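Local coordinates for protein pyruvate kinase (Toxoplasma gondii, PDB 3GG8) that catalyses the transfer of phosphate from phosphoenolpyruvate to ADP, giving pyruvate and ATP in the last step of glycolysis, at residues T76-V81 with I218-N223; Q82-A87 with L96-D101; G241-R246 with I250-K255; A415-G420 with K446-I451; Q421-I426 with I435-A440. All blocks are in the same frame, centred on the assembly; numbering follows the deposited sequence. Where two conformers were deposited one is given.

In the fold
Followed from the N terminus, the chain first enters these contacts at helix 74-90, whose early turns take part in contact 1 and whose later turns take part in contact 2. Contact 2 closes a short loop back to barrel strand 97-101 and is nested inside the long loop that contact 1 closes at the turn before strand 224-227. Contact 3 opens after contact 1 has closed and joins helix 233-243 to strand 251-256, in the same barrel. The remaining two lie in the C-terminal alpha/beta domain, where contact 5 nests inside the loop closed by contact 4 and their centres are about 5 Å apart. Segment 446-451 of contact 4 also packs against contacts 1, 2 and 3, tying this domain to the barrel.

Contact 1 (T76-V81 with I218-N223); sequences THARTV and IPMGCN
Ala78 and Met220 make the closest backbone approach, with CA atoms 7.5 Å apart, where one side of helix 74-90 faces a type I turn running from Ile218 to Gly221. Met220 bridges the gap. Its CG lies beside the backbone N (chi1 -73°), and the chain then bends at both chi2 and chi3 (-67° and -48°), so that the methyl CE, rather than the sulfur, meets the helix. The modelled approach of CE to Val81 CG1 is too short for two carbons, so the exact placing of this methyl is doubtful. As modelled, CE sits 4.1 Å from Ala78 CA, and the side chains of Met220 and Val81 cross obliquely. In the (beta/alpha)8 barrel, helix 74-90 follows the second strand, and the turn delivers the chain from helix 207-217 into the fourth strand, 224-227; the contact joins the helix after the second strand to the turn leading into the fourth. Phe216 of helix 207-217 touches His77, Val81 and Cys222. Gly221 leaves the turn with positive phi, and Gly221 N makes a weak bond of 3.4 Å to Ile218 O.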
# COMPACT_ATOMS: atom_id res chain seq x y z
N THR C 76 0.42 -29.26 49.89
CA THR C 76 1.56 -29.53 49.03
C THR C 76 1.88 -28.34 48.14
O THR C 76 3.04 -27.97 47.96
CB THR C 76 1.38 -30.83 48.19
OG1 THR C 76 0.35 -30.64 47.21
CG2 THR C 76 1.01 -32.03 49.06
N HIS C 77 0.84 -27.73 47.57
CA HIS C 77 0.98 -26.54 46.74
C HIS C 77 1.42 -25.31 47.56
O HIS C 77 2.08 -24.43 47.03
CB HIS C 77 -0.32 -26.26 45.99
CG HIS C 77 -0.58 -27.21 44.84
ND1 HIS C 77 0.15 -27.19 43.67
CD2 HIS C 77 -1.52 -28.17 44.68
CE1 HIS C 77 -0.31 -28.11 42.85
NE2 HIS C 77 -1.32 -28.72 43.44
N ALA C 78 1.07 -25.26 48.85
CA ALA C 78 1.62 -24.24 49.73
C ALA C 78 3.16 -24.35 49.86
O ALA C 78 3.83 -23.33 49.88
CB ALA C 78 0.94 -24.26 51.13
N ARG C 79 3.69 -25.58 49.95
CA ARG C 79 5.14 -25.80 50.04
C ARG C 79 5.82 -25.28 48.79
O ARG C 79 6.88 -24.66 48.88
CB ARG C 79 5.50 -27.28 50.17
CG ARG C 79 4.94 -28.00 51.38
CD ARG C 79 5.32 -29.51 51.34
NE ARG C 79 5.40 -30.08 52.68
CZ ARG C 79 6.53 -30.19 53.39
NH1 ARG C 79 7.68 -29.76 52.90
NH2 ARG C 79 6.49 -30.72 54.61
N THR C 80 5.21 -25.58 47.64
CA THR C 80 5.67 -25.12 46.33
C THR C 80 5.72 -23.60 46.25
O THR C 80 6.73 -23.02 45.83
CB THR C 80 4.78 -25.66 45.19
OG1 THR C 80 4.83 -27.08 45.19
CG2 THR C 80 5.28 -25.16 43.83
N VAL C 81 4.64 -22.95 46.67
CA VAL C 81 4.59 -21.50 46.73
C VAL C 81 5.70 -20.90 47.64
O VAL C 81 6.35 -19.93 47.25
CB VAL C 81 3.19 -21.00 47.12
CG1 VAL C 81 3.20 -19.52 47.40
CG2 VAL C 81 2.18 -21.35 46.00
N ILE C 218 -6.65 -17.09 45.92
CA ILE C 218 -6.70 -15.74 46.50
C ILE C 218 -5.66 -15.49 47.61
O ILE C 218 -4.83 -14.60 47.44
CB ILE C 218 -8.16 -15.34 46.95
CG1 ILE C 218 -9.07 -15.12 45.73
CG2 ILE C 218 -8.13 -14.10 47.89
CD1 ILE C 218 -10.52 -14.63 46.08
N PRO C 219 -5.70 -16.25 48.75
CA PRO C 219 -4.78 -15.91 49.85
C PRO C 219 -3.32 -16.27 49.62
O PRO C 219 -2.46 -15.75 50.34
CB PRO C 219 -5.33 -16.71 51.04
CG PRO C 219 -5.98 -17.90 50.42
CD PRO C 219 -6.55 -17.41 49.10
N MET C 220 -3.04 -17.16 48.66
CA MET C 220 -1.66 -17.60 48.38
C MET C 220 -0.94 -16.73 47.35
O MET C 220 0.19 -17.04 46.97
CB MET C 220 -1.61 -19.08 47.96
CG MET C 220 -1.85 -20.07 49.12
SD MET C 220 -0.56 -20.11 50.39
CE MET C 220 0.88 -20.24 49.37
N GLY C 221 -1.61 -15.68 46.87
CA GLY C 221 -1.01 -14.76 45.93
C GLY C 221 -0.91 -15.26 44.50
O GLY C 221 0.02 -14.88 43.77
N CYS C 222 -1.84 -16.10 44.07
CA CYS C 222 -1.86 -16.48 42.65
C CYS C 222 -2.32 -15.26 41.84
O CYS C 222 -3.20 -14.52 42.27
CB CYS C 222 -2.78 -17.67 42.42
SG CYS C 222 -2.23 -19.15 43.27
N ASN C 223 -1.67 -15.04 40.69
CA ASN C 223 -1.98 -13.88 39.86
C ASN C 223 -2.93 -14.22 38.72
O ASN C 223 -3.62 -13.35 38.20
CB ASN C 223 -0.70 -13.23 39.30
CG ASN C 223 0.38 -13.10 40.35
OD1 ASN C 223 1.35 -13.87 40.35
ND2 ASN C 223 0.22 -12.14 41.26

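Contact 2 (Q82-A87 with L96-D101); sequences QNIQEA and LAILLD
Asp101 OD2, at the far end of the strand from the helix contact, is held by two salt bridges, one to Arg66 NE and one to Lys255 NZ. It lies at the C-terminal end of strand 97-101, the end at which (beta/alpha)8 barrels carry their active sites. Closer to the start of the same strand, Ile98 is fixed through its backbone: its O pairs with Asn223 N, and its N bonds to Asn223 OD1. The Ile98 side chain leaves the strand toward helix 74-90. There Ile84 supplies the meeting point. With chi1 at -52°, its CG2 branch is anti to the backbone N, and this single methyl, Ile84 CG2, lies 4.2 Å from Leu96 CD1 and also 4.2 Å from Ile98 CD1. Leu96, just before the strand, and Ile98 face the helix, while Ala97 between them points away. The helix and strand belong to one beta-alpha-beta unit that starts with strand 62-68, and Ile84 also rests on Cys65 of that strand. Every group touching across the contact is a buried aliphatic carbon at ordinary van der Waals distance, which is consistent with a contact held by burial of apolar surface, while directional bonds are left to the strand backbone and to Asp101.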
# COMPACT_ATOMS: atom_id res chain seq x y z
N GLN C 82 5.91 -21.51 48.81
CA GLN C 82 6.94 -21.10 49.76
C GLN C 82 8.33 -21.15 49.12
O GLN C 82 9.19 -20.29 49.37
CB GLN C 82 6.88 -21.98 51.02
CG GLN C 82 5.73 -21.60 51.99
CD GLN C 82 5.28 -22.74 52.93
OE1 GLN C 82 6.06 -23.60 53.34
NE2 GLN C 82 4.00 -22.70 53.30
N ASN C 83 8.54 -22.18 48.30
CA ASN C 83 9.79 -22.38 47.57
C ASN C 83 9.99 -21.36 46.43
O ASN C 83 11.11 -20.94 46.17
CB ASN C 83 9.86 -23.80 47.00
CG ASN C 83 10.01 -24.87 48.07
OD1 ASN C 83 10.59 -24.65 49.14
ND2 ASN C 83 9.50 -26.06 47.77
N ILE C 84 8.91 -21.00 45.74
CA ILE C 84 8.94 -19.93 44.74
C ILE C 84 9.39 -18.66 45.45
O ILE C 84 10.28 -17.95 44.97
CB ILE C 84 7.53 -19.66 44.10
CG1 ILE C 84 6.87 -20.93 43.55
CG2 ILE C 84 7.57 -18.51 43.06
CD1 ILE C 84 7.49 -21.51 42.38
N GLN C 85 8.78 -18.37 46.59
CA GLN C 85 9.07 -17.14 47.33
C GLN C 85 10.52 -17.08 47.80
O GLN C 85 11.12 -16.00 47.84
CB GLN C 85 8.10 -16.98 48.51
CG GLN C 85 6.66 -16.69 48.08
CD GLN C 85 5.65 -16.76 49.23
OE1 GLN C 85 5.93 -17.32 50.31
NE2 GLN C 85 4.47 -16.20 49.00
N GLU C 86 11.09 -18.24 48.11
CA GLU C 86 12.50 -18.33 48.50
C GLU C 86 13.43 -18.13 47.32
O GLU C 86 14.42 -17.41 47.42
CB GLU C 86 12.80 -19.65 49.22
CG GLU C 86 12.31 -19.71 50.66
CD GLU C 86 12.80 -18.54 51.51
OE1 GLU C 86 11.97 -17.96 52.25
OE2 GLU C 86 14.00 -18.20 51.43
N ALA C 87 13.12 -18.77 46.19
CA ALA C 87 13.87 -18.56 44.95
C ALA C 87 13.93 -17.07 44.58
O ALA C 87 14.99 -16.56 44.21
CB ALA C 87 13.25 -19.38 43.82
N LEU C 96 8.25 -13.31 39.15
CA LEU C 96 7.56 -14.46 38.62
C LEU C 96 6.07 -14.40 38.96
O LEU C 96 5.70 -14.09 40.09
CB LEU C 96 8.14 -15.73 39.25
CG LEU C 96 9.57 -16.13 38.93
CD1 LEU C 96 10.02 -17.23 39.89
CD2 LEU C 96 9.67 -16.61 37.49
N ALA C 97 5.23 -14.69 37.97
CA ALA C 97 3.80 -14.78 38.25
C ALA C 97 3.46 -16.21 38.61
O ALA C 97 4.15 -17.15 38.20
CB ALA C 97 2.97 -14.31 37.06
N ILE C 98 2.40 -16.37 39.39
CA ILE C 98 1.90 -17.67 39.81
C ILE C 98 0.51 -17.90 39.20
O ILE C 98 -0.38 -17.06 39.33
CB ILE C 98 1.91 -17.80 41.35
CG1 ILE C 98 3.35 -17.63 41.87
CG2 ILE C 98 1.33 -19.14 41.79
CD1 ILE C 98 3.46 -17.55 43.38
N LEU C 99 0.38 -19.00 38.46
CA LEU C 99 -0.84 -19.40 37.78
C LEU C 99 -1.41 -20.67 38.43
O LEU C 99 -0.72 -21.69 38.48
CB LEU C 99 -0.51 -19.61 36.28
CG LEU C 99 -1.57 -20.05 35.24
CD1 LEU C 99 -1.49 -19.21 33.96
CD2 LEU C 99 -1.46 -21.53 34.88
N LEU C 100 -2.64 -20.61 38.96
CA LEU C 100 -3.37 -21.80 39.40
C LEU C 100 -4.12 -22.42 38.21
O LEU C 100 -4.93 -21.75 37.57
CB LEU C 100 -4.36 -21.44 40.51
CG LEU C 100 -5.10 -22.50 41.33
CD1 LEU C 100 -5.76 -21.85 42.52
CD2 LEU C 100 -6.16 -23.26 40.53
N ASP C 101 -3.84 -23.68 37.90
CA ASP C 101 -4.51 -24.38 36.79
C ASP C 101 -5.49 -25.40 37.37
O ASP C 101 -5.08 -26.40 37.96
CB ASP C 101 -3.47 -25.06 35.87
CG ASP C 101 -4.10 -25.70 34.62
OD1 ASP C 101 -5.25 -26.21 34.70
OD2 ASP C 101 -3.44 -25.70 33.55

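Contact 3 (G241-R246 with I250-K255); sequences GLLGPR and IRIIPK
Leu243 forks between Ile250 and Ile252, which both point toward segment 241-246. The setting is the fourth beta-alpha-beta unit of the (beta/alpha)8 barrel, in which strand 224-227 leads through helix 233-243 to strand 251-256. Branch CD2 of Leu243 takes Ile250, lying 3.9 Å from Ile250 CD1 and 4.1 Å from Ile250 CB, and the two side chains cross at about a right angle. Branch CD1 of Leu243 takes Ile252, 3.9 Å from Ile252 CG1 and 4.0 Å from Ile252 CD1; here the side chains slide past one another in opposite directions. Leu243 CG stands beside the backbone N (chi1 -80°), which directs CD1 and CD2 to the two isoleucines. The backbones come nearest at Leu243 and Ile250, whose CA atoms are 7.7 Å apart.

Around this shell, Val236 and Ile239 of the helix cover Ile252, while Ile218 packs on Ile250. The helix ends directly after Leu243: Gly244, with a phi of 65°, is the first residue to leave helical geometry. Backbone bonds join Arg251 to Asn223 and Ile225, and Ile252 N bonds to Asp273 OD2. Arg251 NH1 bonds to Arg248 O, and Arg251 NH1 also makes a weak 3.1 Å bond to Ile250 O, bent to 143° at the hydrogen.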
# COMPACT_ATOMS: atom_id res chain seq x y z
N GLY C 241 -17.20 -13.50 39.02
CA GLY C 241 -18.09 -13.19 40.14
C GLY C 241 -17.66 -13.91 41.40
O GLY C 241 -17.79 -13.39 42.52
N LEU C 242 -17.15 -15.12 41.22
CA LEU C 242 -16.57 -15.93 42.29
C LEU C 242 -15.40 -15.19 42.93
O LEU C 242 -15.33 -15.09 44.15
CB LEU C 242 -16.08 -17.25 41.72
CG LEU C 242 -16.24 -18.58 42.44
CD1 LEU C 242 -17.71 -18.79 42.86
CD2 LEU C 242 -15.77 -19.68 41.49
N LEU C 243 -14.50 -14.69 42.09
CA LEU C 243 -13.28 -14.00 42.53
C LEU C 243 -13.60 -12.76 43.39
O LEU C 243 -12.92 -12.49 44.39
CB LEU C 243 -12.42 -13.63 41.32
CG LEU C 243 -11.55 -14.74 40.70
CD1 LEU C 243 -10.98 -14.33 39.36
CD2 LEU C 243 -10.41 -15.18 41.65
N GLY C 244 -14.62 -12.01 42.98
CA GLY C 244 -15.12 -10.90 43.76
C GLY C 244 -14.13 -9.78 43.91
O GLY C 244 -13.09 -9.77 43.23
N PRO C 245 -14.43 -8.80 44.78
CA PRO C 245 -13.50 -7.71 45.08
C PRO C 245 -12.18 -8.18 45.70
O PRO C 245 -11.13 -7.63 45.39
CB PRO C 245 -14.28 -6.83 46.07
CG PRO C 245 -15.70 -7.19 45.86
CD PRO C 245 -15.70 -8.65 45.52
N ARG C 246 -12.24 -9.19 46.58
CA ARG C 246 -11.03 -9.70 47.22
C ARG C 246 -10.10 -10.36 46.21
O ARG C 246 -8.90 -10.45 46.44
CB ARG C 246 -11.37 -10.64 48.38
N ILE C 250 -6.76 -10.72 40.17
CA ILE C 250 -6.50 -12.01 39.53
C ILE C 250 -7.10 -12.04 38.13
O ILE C 250 -8.24 -11.60 37.90
CB ILE C 250 -6.99 -13.20 40.41
CG1 ILE C 250 -6.27 -13.19 41.76
CG2 ILE C 250 -6.75 -14.54 39.71
CD1 ILE C 250 -6.79 -14.21 42.72
N ARG C 251 -6.30 -12.52 37.19
CA ARG C 251 -6.68 -12.56 35.79
C ARG C 251 -7.08 -13.99 35.38
O ARG C 251 -6.51 -14.97 35.86
CB ARG C 251 -5.54 -12.02 34.92
CG ARG C 251 -5.23 -10.52 35.15
CD ARG C 251 -6.45 -9.62 34.95
NE ARG C 251 -6.26 -8.25 35.45
CZ ARG C 251 -6.68 -7.82 36.64
NH1 ARG C 251 -7.33 -8.65 37.44
NH2 ARG C 251 -6.46 -6.57 37.04
N ILE C 252 -8.09 -14.09 34.51
CA ILE C 252 -8.69 -15.36 34.11
C ILE C 252 -8.21 -15.81 32.74
O ILE C 252 -8.31 -15.06 31.77
CB ILE C 252 -10.25 -15.28 34.14
CG1 ILE C 252 -10.72 -14.81 35.53
CG2 ILE C 252 -10.91 -16.64 33.82
CD1 ILE C 252 -12.20 -14.50 35.58
N ILE C 253 -7.68 -17.04 32.67
CA ILE C 253 -7.12 -17.59 31.43
C ILE C 253 -7.82 -18.90 31.06
O ILE C 253 -7.36 -19.98 31.44
CB ILE C 253 -5.58 -17.85 31.53
CG1 ILE C 253 -4.81 -16.60 31.98
CG2 ILE C 253 -5.03 -18.45 30.22
CD1 ILE C 253 -4.81 -15.43 30.96
N PRO C 254 -8.95 -18.83 30.34
CA PRO C 254 -9.66 -20.04 29.96
C PRO C 254 -8.80 -20.97 29.10
O PRO C 254 -8.05 -20.49 28.24
CB PRO C 254 -10.85 -19.51 29.15
CG PRO C 254 -11.02 -18.12 29.58
CD PRO C 254 -9.65 -17.62 29.87
N LYS C 255 -8.92 -22.27 29.36
CA LYS C 255 -8.26 -23.29 28.56
C LYS C 255 -9.25 -23.83 27.53
O LYS C 255 -10.36 -24.26 27.87
CB LYS C 255 -7.72 -24.41 29.47
CG LYS C 255 -6.51 -24.01 30.32
CD LYS C 255 -6.17 -25.01 31.43
CE LYS C 255 -5.72 -26.33 30.89
NZ LYS C 255 -5.31 -27.19 32.04

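Contact 4 (A415-G420 with K446-I451); sequences ALTETG and KHLQVI
Leu448 and Thr417 are brought together by two quite different sets of torsions. Thr417 has OG1 anti to its backbone N (chi1 -170°), which leaves CG2 between the backbone N and the carbonyl carbon and directed at the leucine. Leu448 lies well off the staggered positions, with chi1 at -102° and chi2 at 12°, a conformation that is either strained or loosely defined. Both groups belong to the C-terminal alpha/beta domain of pyruvate kinase, in which Gly420 lies in the loop between strand 412-416 and helix 421-427, and Leu448 lies in a 3-10 segment.

The side chains reach each other tip to tip, Thr417 CG2 to Leu448 CD2 at 4.2 Å. The other leucine branch packs against the bare main chain of Gly420: Leu448 CD1 is 4.0 Å from Gly420 O and 4.1 Å from Gly420 CA. Gly420 occupies the N-cap position of helix 421-427, with positive phi. Loop 417-420 is closed on itself by a weak bond from Gly420 N to Thr417 OG1, 2.8 Å long but bent, while OG1 also hydrogen-bonds Glu496 OE1.

His447 extends the contact toward the barrel. Its ring meets Phe224 edge-to-face, and its NE2 makes weak hydrogen bonds to Asn223 O and His249 O. At the other ring nitrogen, ND1, a water spans the two segments, donating to Thr419 O at 2.9 Å and bonding His447 ND1 at 2.8 Å.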
# COMPACT_ATOMS: atom_id res chain seq x y z
N ALA C 415 7.26 1.82 28.76
CA ALA C 415 5.81 1.83 28.94
C ALA C 415 5.51 2.09 30.40
O ALA C 415 5.66 1.20 31.23
CB ALA C 415 5.20 0.50 28.49
N LEU C 416 5.13 3.32 30.73
CA LEU C 416 4.75 3.65 32.09
C LEU C 416 3.30 3.28 32.26
O LEU C 416 2.46 3.72 31.46
CB LEU C 416 4.97 5.13 32.37
CG LEU C 416 6.39 5.61 32.62
CD1 LEU C 416 7.21 5.60 31.31
CD2 LEU C 416 6.36 7.02 33.24
N THR C 417 2.99 2.49 33.28
CA THR C 417 1.66 1.87 33.32
C THR C 417 1.16 1.52 34.73
O THR C 417 1.91 1.00 35.56
CB THR C 417 1.60 0.61 32.41
OG1 THR C 417 0.26 0.15 32.30
CG2 THR C 417 2.49 -0.52 32.97
N GLU C 418 -0.10 1.82 34.98
CA GLU C 418 -0.71 1.50 36.26
C GLU C 418 -1.41 0.16 36.13
O GLU C 418 -1.10 -0.77 36.88
CB GLU C 418 -1.66 2.61 36.70
CG GLU C 418 -2.37 2.41 38.06
CD GLU C 418 -1.42 2.13 39.24
OE1 GLU C 418 -1.89 1.58 40.26
OE2 GLU C 418 -0.21 2.45 39.14
N THR C 419 -2.30 0.04 35.15
CA THR C 419 -3.14 -1.15 34.98
C THR C 419 -2.53 -2.19 34.06
O THR C 419 -3.06 -3.31 33.95
CB THR C 419 -4.53 -0.82 34.38
OG1 THR C 419 -4.39 -0.58 32.97
CG2 THR C 419 -5.21 0.37 35.08
N GLY C 420 -1.45 -1.83 33.37
CA GLY C 420 -0.84 -2.71 32.37
C GLY C 420 -1.26 -2.40 30.94
O GLY C 420 -0.61 -2.84 29.99
N LYS C 446 3.29 -8.36 37.87
CA LYS C 446 3.10 -9.81 37.77
C LYS C 446 2.28 -10.23 36.53
O LYS C 446 2.62 -11.20 35.85
CB LYS C 446 2.46 -10.37 39.05
CG LYS C 446 3.29 -10.18 40.33
CD LYS C 446 4.25 -11.32 40.53
CE LYS C 446 5.03 -11.20 41.83
NZ LYS C 446 4.19 -11.45 43.03
N HIS C 447 1.19 -9.51 36.26
CA HIS C 447 0.34 -9.80 35.10
C HIS C 447 1.09 -9.67 33.77
O HIS C 447 0.81 -10.35 32.81
CB HIS C 447 -0.91 -8.92 35.10
CG HIS C 447 -1.85 -9.20 36.23
ND1 HIS C 447 -2.58 -8.21 36.86
CD2 HIS C 447 -2.20 -10.36 36.84
CE1 HIS C 447 -3.34 -8.74 37.79
NE2 HIS C 447 -3.12 -10.05 37.81
N LEU C 448 2.07 -8.78 33.76
CA LEU C 448 2.84 -8.45 32.57
C LEU C 448 3.88 -9.50 32.20
O LEU C 448 4.51 -9.40 31.15
CB LEU C 448 3.52 -7.09 32.78
CG LEU C 448 2.98 -5.79 32.16
CD1 LEU C 448 1.58 -5.86 31.55
CD2 LEU C 448 3.11 -4.65 33.15
N GLN C 449 4.05 -10.50 33.06
CA GLN C 449 5.06 -11.54 32.83
C GLN C 449 4.61 -12.49 31.73
O GLN C 449 5.34 -13.38 31.31
CB GLN C 449 5.33 -12.32 34.12
CG GLN C 449 5.84 -11.45 35.27
CD GLN C 449 7.13 -10.74 34.93
OE1 GLN C 449 8.09 -11.34 34.43
NE2 GLN C 449 7.17 -9.45 35.23
N VAL C 450 3.40 -12.24 31.25
CA VAL C 450 2.70 -13.08 30.29
C VAL C 450 2.63 -12.41 28.88
O VAL C 450 2.07 -12.97 27.94
CB VAL C 450 1.33 -13.46 30.96
CG1 VAL C 450 0.15 -13.04 30.18
CG2 VAL C 450 1.30 -14.92 31.43
N ILE C 451 3.26 -11.23 28.76
CA ILE C 451 3.22 -10.40 27.55
C ILE C 451 4.57 -10.50 26.77
O ILE C 451 5.61 -10.12 27.29
CB ILE C 451 2.95 -8.88 27.89
CG1 ILE C 451 1.73 -8.68 28.81
CG2 ILE C 451 2.74 -8.05 26.61
CD1 ILE C 451 0.42 -9.32 28.31
O HOH W 1 -2.74 -6.02 35.07

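Contact 5 (Q421-I426 with I435-A440); sequences QTARLI and ILALSA
Ala423 and Ala437 bring helix and sheet to their closest backbone approach, their CA atoms 5.9 Å apart, within the beta-alpha-beta unit formed by strand 412-416, helix 421-427 and strand 435-439 of the C-terminal domain.

The interactions across the contact are apolar and fall into two pairs. In the first, the methyls Ala423 CB and Ala437 CB meet at 3.9 Å; with only a methyl on each side, the helix can lie this close to the strand. One helical turn on, Ile426 offers CG2, the branch anti to its backbone N, to the end of Ile435: Ile426 CG2 lies 3.7 Å from Ile435 CD1 and 4.0 Å from Ile435 CG1, the two side chains set at a slant. Ala415 of the neighbouring strand touches both Ala423 and Ile435, and Ala398 of helix 393-407 covers Ile426.

Polar interactions lie around the start of the helix and the end of the strand. Thr422 OG1 bonds to Glu496 OE1, and Gln421 N bonds to Thr419 OG1 while lying 3.3 Å above one face of the Arg424 guanidinium, toward its rim. At the strand end, Ser439 OG hydrogen-bonds Thr417 O.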
# COMPACT_ATOMS: atom_id res chain seq x y z
N GLN C 421 -2.34 -1.62 30.78
CA GLN C 421 -2.92 -1.38 29.46
C GLN C 421 -1.90 -0.86 28.45
O GLN C 421 -1.80 -1.38 27.34
CB GLN C 421 -4.11 -0.42 29.55
CG GLN C 421 -4.96 -0.36 28.30
CD GLN C 421 -5.89 0.84 28.27
OE1 GLN C 421 -5.46 2.01 28.33
NE2 GLN C 421 -7.18 0.57 28.15
N THR C 422 -1.16 0.17 28.85
CA THR C 422 -0.19 0.84 28.00
C THR C 422 0.88 -0.12 27.50
O THR C 422 1.21 -0.10 26.32
CB THR C 422 0.48 2.03 28.75
OG1 THR C 422 -0.54 2.89 29.27
CG2 THR C 422 1.38 2.84 27.82
N ALA C 423 1.43 -0.94 28.39
CA ALA C 423 2.40 -1.95 28.02
C ALA C 423 1.83 -2.96 27.02
O ALA C 423 2.47 -3.28 26.02
CB ALA C 423 2.92 -2.66 29.25
N ARG C 424 0.62 -3.44 27.28
CA ARG C 424 -0.06 -4.40 26.41
C ARG C 424 -0.37 -3.82 25.02
O ARG C 424 -0.19 -4.50 24.01
CB ARG C 424 -1.34 -4.93 27.08
CG ARG C 424 -1.04 -6.03 28.12
CD ARG C 424 -2.29 -6.63 28.74
NE ARG C 424 -2.56 -6.04 30.05
CZ ARG C 424 -3.55 -5.18 30.33
NH1 ARG C 424 -4.43 -4.79 29.40
NH2 ARG C 424 -3.65 -4.71 31.56
N LEU C 425 -0.82 -2.57 24.96
CA LEU C 425 -1.12 -1.94 23.67
C LEU C 425 0.12 -1.81 22.78
O LEU C 425 0.02 -1.97 21.58
CB LEU C 425 -1.80 -0.58 23.86
CG LEU C 425 -3.25 -0.62 24.33
CD1 LEU C 425 -3.73 0.80 24.60
CD2 LEU C 425 -4.15 -1.31 23.30
N ILE C 426 1.27 -1.51 23.37
CA ILE C 426 2.53 -1.42 22.61
C ILE C 426 3.00 -2.82 22.19
O ILE C 426 3.36 -3.05 21.03
CB ILE C 426 3.61 -0.69 23.43
CG1 ILE C 426 3.21 0.78 23.64
CG2 ILE C 426 5.00 -0.82 22.78
CD1 ILE C 426 4.01 1.46 24.67
N ILE C 435 10.55 -3.65 25.27
CA ILE C 435 9.64 -2.80 26.04
C ILE C 435 9.97 -2.96 27.52
O ILE C 435 10.03 -4.08 28.02
CB ILE C 435 8.14 -3.16 25.77
CG1 ILE C 435 7.84 -3.15 24.25
CG2 ILE C 435 7.20 -2.23 26.54
CD1 ILE C 435 6.60 -3.95 23.87
N LEU C 436 10.23 -1.85 28.21
CA LEU C 436 10.37 -1.87 29.65
C LEU C 436 9.14 -1.21 30.26
O LEU C 436 8.95 0.00 30.17
CB LEU C 436 11.68 -1.20 30.08
CG LEU C 436 12.01 -1.05 31.58
CD1 LEU C 436 12.04 -2.37 32.36
CD2 LEU C 436 13.35 -0.30 31.72
N ALA C 437 8.28 -2.04 30.84
CA ALA C 437 7.09 -1.59 31.53
C ALA C 437 7.44 -1.15 32.95
O ALA C 437 8.00 -1.93 33.73
CB ALA C 437 6.06 -2.68 31.54
N LEU C 438 7.10 0.10 33.28
CA LEU C 438 7.35 0.67 34.62
C LEU C 438 6.04 0.88 35.34
O LEU C 438 5.11 1.48 34.78
CB LEU C 438 8.11 1.99 34.52
CG LEU C 438 9.43 1.98 33.72
CD1 LEU C 438 9.85 3.40 33.37
CD2 LEU C 438 10.54 1.25 34.47
N SER C 439 5.95 0.39 36.57
CA SER C 439 4.68 0.38 37.29
C SER C 439 4.89 0.40 38.80
O SER C 439 5.85 -0.16 39.32
CB SER C 439 3.87 -0.86 36.88
OG SER C 439 2.53 -0.77 37.30
N ALA C 440 4.00 1.06 39.52
CA ALA C 440 4.09 1.04 40.97
C ALA C 440 3.27 -0.12 41.52
O ALA C 440 3.39 -0.49 42.68
CB ALA C 440 3.64 2.37 41.56